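Local coordinates for transcriptional regulator, LacI family (Corynebacterium glutamicum, PDB 3H5T), which regulates cell wall biogenesis genes, activating transcription of the inositol phosphate synthase gene in an inositol-dependent manner by binding a palindromic promoter motif, at residues V115-N126 / P142-R150. Residues are numbered along the deposited sequence; the frame is centred on the assembly and turned at random.
Sequences VDHVSAQQLVNN and PHIDAIRAR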
loop_
_atom_site.group_PDB
_atom_site.type_symbol
_atom_site.label_atom_id
_atom_site.label_comp_id
_atom_site.label_asym_id
_atom_site.label_seq_id
_atom_site.Cartn_x
_atom_site.Cartn_y
_atom_site.Cartn_z
ATOM N N VAL A 115 6.209 -2.981 -23.252
ATOM C CA VAL A 115 7.342 -2.178 -22.813
ATOM C C VAL A 115 8.647 -2.955 -22.916
ATOM O O VAL A 115 8.751 -4.080 -22.442
ATOM C CB VAL A 115 7.160 -1.697 -21.358
ATOM C CG1 VAL A 115 8.309 -0.789 -20.962
ATOM C CG2 VAL A 115 5.855 -0.956 -21.220
ATOM N N ASP A 116 9.634 -2.349 -23.563
ATOM C CA ASP A 116 10.942 -2.970 -23.714
ATOM C C ASP A 116 11.959 -2.135 -22.950
ATOM O O ASP A 116 11.649 -1.046 -22.474
ATOM C CB ASP A 116 11.331 -3.062 -25.185
ATOM C CG ASP A 116 11.093 -1.773 -25.921
ATOM O OD1 ASP A 116 11.295 -0.702 -25.313
ATOM O OD2 ASP A 116 10.714 -1.831 -27.112
ATOM N N HIS A 117 13.178 -2.639 -22.846
ATOM C CA HIS A 117 14.219 -1.954 -22.100
ATOM C C HIS A 117 14.556 -0.534 -22.540
ATOM O O HIS A 117 14.859 0.307 -21.702
ATOM C CB HIS A 117 15.460 -2.846 -22.070
ATOM C CG HIS A 117 15.208 -4.163 -21.402
ATOM N ND1 HIS A 117 15.227 -4.318 -20.030
ATOM C CD2 HIS A 117 14.839 -5.363 -21.909
ATOM C CE1 HIS A 117 14.881 -5.556 -19.725
ATOM N NE2 HIS A 117 14.639 -6.210 -20.847
ATOM N N VAL A 118 14.484 -0.240 -23.832
ATOM C CA VAL A 118 14.798 1.119 -24.263
ATOM C C VAL A 118 13.738 2.097 -23.763
ATOM O O VAL A 118 14.045 3.242 -23.431
ATOM C CB VAL A 118 14.898 1.240 -25.801
ATOM C CG1 VAL A 118 13.556 0.950 -26.444
ATOM C CG2 VAL A 118 15.370 2.641 -26.167
ATOM N N SER A 119 12.488 1.650 -23.708
ATOM C CA SER A 119 11.416 2.513 -23.227
ATOM C C SER A 119 11.588 2.754 -21.729
ATOM O O SER A 119 11.528 3.886 -21.257
ATOM C CB SER A 119 10.054 1.866 -23.484
ATOM O OG SER A 119 9.865 1.587 -24.860
ATOM N N ALA A 120 11.814 1.676 -20.988
ATOM C CA ALA A 120 11.982 1.754 -19.543
ATOM C C ALA A 120 13.204 2.574 -19.143
ATOM O O ALA A 120 13.151 3.361 -18.200
ATOM C CB ALA A 120 12.085 0.351 -18.961
ATOM N N GLN A 121 14.295 2.398 -19.877
ATOM C CA GLN A 121 15.538 3.101 -19.589
ATOM C C GLN A 121 15.479 4.598 -19.871
ATOM O O GLN A 121 16.178 5.377 -19.228
ATOM C CB GLN A 121 16.689 2.421 -20.342
ATOM C CG GLN A 121 16.831 0.949 -19.921
ATOM C CD GLN A 121 17.827 0.148 -20.752
ATOM O OE1 GLN A 121 17.936 0.331 -21.974
ATOM N NE2 GLN A 121 18.544 -0.766 -20.092
ATOM N N GLN A 122 14.643 5.011 -20.817
ATOM C CA GLN A 122 14.503 6.436 -21.110
ATOM C C GLN A 122 13.653 7.083 -20.020
ATOM O O GLN A 122 13.880 8.226 -19.630
ATOM C CB GLN A 122 13.836 6.658 -22.460
ATOM C CG GLN A 122 14.737 6.377 -23.628
ATOM C CD GLN A 122 14.148 6.852 -24.936
ATOM O OE1 GLN A 122 14.794 6.767 -25.982
ATOM N NE2 GLN A 122 12.917 7.360 -24.885
ATOM N N LEU A 123 12.662 6.351 -19.537
ATOM C CA LEU A 123 11.820 6.871 -18.479
ATOM C C LEU A 123 12.703 7.073 -17.249
ATOM O O LEU A 123 12.767 8.171 -16.690
ATOM C CB LEU A 123 10.688 5.882 -18.154
ATOM C CG LEU A 123 9.822 6.295 -16.955
ATOM C CD1 LEU A 123 9.264 7.694 -17.206
ATOM C CD2 LEU A 123 8.684 5.295 -16.737
ATOM N N VAL A 124 13.401 6.006 -16.856
ATOM C CA VAL A 124 14.265 6.020 -15.683
ATOM C C VAL A 124 15.439 6.983 -15.736
ATOM O O VAL A 124 15.723 7.641 -14.737
ATOM C CB VAL A 124 14.810 4.619 -15.372
ATOM C CG1 VAL A 124 15.789 4.691 -14.199
ATOM C CG2 VAL A 124 13.654 3.685 -15.033
ATOM N N ASN A 125 16.123 7.075 -16.878
ATOM C CA ASN A 125 17.263 7.989 -16.977
ATOM C C ASN A 125 16.824 9.448 -17.032
ATOM O O ASN A 125 17.651 10.353 -16.934
ATOM C CB ASN A 125 18.133 7.670 -18.198
ATOM C CG ASN A 125 18.657 6.243 -18.191
ATOM O OD1 ASN A 125 18.885 5.654 -17.137
ATOM N ND2 ASN A 125 18.866 5.689 -19.374
ATOM N N ASN A 126 15.527 9.688 -17.189
ATOM C CA ASN A 126 15.039 11.064 -17.226
ATOM C C ASN A 126 14.301 11.438 -15.939
ATOM O O ASN A 126 13.570 12.423 -15.890
ATOM C CB ASN A 126 14.148 11.294 -18.452
ATOM C CG ASN A 126 14.935 11.254 -19.760
ATOM O OD1 ASN A 126 15.922 11.979 -19.932
ATOM N ND2 ASN A 126 14.503 10.401 -20.684
ATOM N N PRO A 142 11.065 -4.506 -16.625
ATOM C CA PRO A 142 12.216 -3.829 -17.223
ATOM C C PRO A 142 12.633 -2.525 -16.548
ATOM O O PRO A 142 13.760 -2.069 -16.725
ATOM C CB PRO A 142 11.795 -3.647 -18.677
ATOM C CG PRO A 142 10.314 -3.496 -18.583
ATOM C CD PRO A 142 9.934 -4.561 -17.571
ATOM N N HIS A 143 11.738 -1.924 -15.770
ATOM C CA HIS A 143 12.081 -0.678 -15.080
ATOM C C HIS A 143 13.074 -0.966 -13.956
ATOM O O HIS A 143 13.944 -0.144 -13.658
ATOM C CB HIS A 143 10.810 -0.004 -14.550
ATOM C CG HIS A 143 9.872 0.414 -15.638
ATOM N ND1 HIS A 143 10.101 1.521 -16.431
ATOM C CD2 HIS A 143 8.774 -0.189 -16.146
ATOM C CE1 HIS A 143 9.188 1.575 -17.382
ATOM N NE2 HIS A 143 8.371 0.549 -17.233
ATOM N N ILE A 144 12.945 -2.141 -13.345
ATOM C CA ILE A 144 13.858 -2.557 -12.287
ATOM C C ILE A 144 15.269 -2.610 -12.876
ATOM O O ILE A 144 16.211 -2.065 -12.294
ATOM C CB ILE A 144 13.501 -3.962 -11.750
ATOM C CG1 ILE A 144 12.134 -3.930 -11.062
ATOM C CG2 ILE A 144 14.591 -4.451 -10.802
ATOM C CD1 ILE A 144 12.071 -3.047 -9.841
ATOM N N ASP A 145 15.406 -3.263 -14.034
ATOM C CA ASP A 145 16.704 -3.385 -14.707
ATOM C C ASP A 145 17.227 -2.010 -15.127
ATOM O O ASP A 145 18.428 -1.747 -15.059
ATOM C CB ASP A 145 16.604 -4.286 -15.946
ATOM C CG ASP A 145 16.059 -5.677 -15.629
ATOM O OD1 ASP A 145 16.563 -6.332 -14.690
ATOM O OD2 ASP A 145 15.123 -6.121 -16.325
ATOM N N ALA A 146 16.324 -1.137 -15.566
ATOM C CA ALA A 146 16.715 0.199 -15.974
ATOM C C ALA A 146 17.296 0.964 -14.786
ATOM O O ALA A 146 18.277 1.681 -14.924
ATOM C CB ALA A 146 15.523 0.943 -16.556
ATOM N N ILE A 147 16.690 0.806 -13.616
ATOM C CA ILE A 147 17.166 1.477 -12.408
ATOM C C ILE A 147 18.542 0.952 -11.994
ATOM O O ILE A 147 19.385 1.712 -11.519
ATOM C CB ILE A 147 16.167 1.279 -11.237
ATOM C CG1 ILE A 147 14.901 2.092 -11.510
ATOM C CG2 ILE A 147 16.800 1.680 -9.919
ATOM C CD1 ILE A 147 13.816 1.917 -10.480
ATOM N N ARG A 148 18.758 -0.349 -12.180
ATOM C CA ARG A 148 20.026 -0.994 -11.839
ATOM C C ARG A 148 21.133 -0.525 -12.786
ATOM O O ARG A 148 22.272 -0.289 -12.369
ATOM C CB ARG A 148 19.876 -2.514 -11.949
ATOM C CG ARG A 148 21.091 -3.310 -11.516
ATOM C CD ARG A 148 20.919 -4.784 -11.835
ATOM N NE ARG A 148 19.702 -5.339 -11.246
ATOM C CZ ARG A 148 19.521 -5.502 -9.944
ATOM N NH1 ARG A 148 20.479 -5.162 -9.096
ATOM N NH2 ARG A 148 18.379 -5.989 -9.487
ATOM N N ALA A 149 20.785 -0.393 -14.065
ATOM C CA ALA A 149 21.731 0.038 -15.085
ATOM C C ALA A 149 22.161 1.479 -14.862
ATOM O O ALA A 149 23.235 1.875 -15.295
ATOM C CB ALA A 149 21.115 -0.112 -16.467
ATOM N N ARG A 150 21.319 2.266 -14.198
ATOM C CA ARG A 150 21.643 3.658 -13.928
ATOM C C ARG A 150 22.383 3.752 -12.584
ATOM O O ARG A 150 22.967 4.785 -12.247
ATOM C CB ARG A 150 20.356 4.502 -13.906
ATOM C CG ARG A 150 20.573 5.949 -13.477
ATOM C CD ARG A 150 19.301 6.795 -13.507
ATOM N NE ARG A 150 19.565 8.109 -12.924
ATOM C CZ ARG A 150 18.735 9.147 -12.970
ATOM N NH1 ARG A 150 17.563 9.043 -13.580
ATOM N NH2 ARG A 150 19.088 10.303 -12.417
HETATM O O HOH W 1 18.572 2.983 -17.453
#
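Val124 is the knob of this helix pair, its side chain set into a hole formed by His143, Ala146, Ile147 and Arg150. Of its two methyls, CG2 packs mainly on Ala146 CB at 3.7 Å, while CG1, anti to the backbone N (chi1 176°), lies 3.8 Å from Ile147 CG1, the two branched side chains crossing at about a right angle. One turn earlier, Ala120 CB sits over one face of the His143 imidazole, offset toward the rim, in a CH-pi contact 3.7 Å from the ring centroid. Leu123 CD2 approaches the same ring obliquely at CE1, and Val115 CG1 comes near NE2. The axes of helices 117-125 and 142-150 pass 8.2 Å apart at a crossing angle of -54°, an approach consistent with the small Ala120 and Ala146 at the interface. In the type I periplasmic-binding-protein fold of this LacI-family regulator, these are consecutive helices of beta-alpha-beta crossovers, preceded by the parallel strands 103-108 and 132-135; Ile147 also packs on Val132 and Ile134 of the latter strand. Arg150 runs out extended from CG to NE. Its CB lies 3.7 Å from Asn125 OD1, CG passes the same oxygen slightly farther away, and CD touches both OD1 and Val124 O. Beyond NE, the guanidinium presents its edge to Val124, and NH1 donates to Val124 O at 2.6 Å, in the carbonyl plane and on a lone pair, though the bond is bent, with an N-H...O angle of 131°. NH1 also bonds to Ala127 O, so one nitrogen bridges the carbonyls of Val124 and Ala127. Asn125 OD1 accepts a hydrogen bond from a water that also donates to Ala146 O, 2.9 Å from the water oxygen.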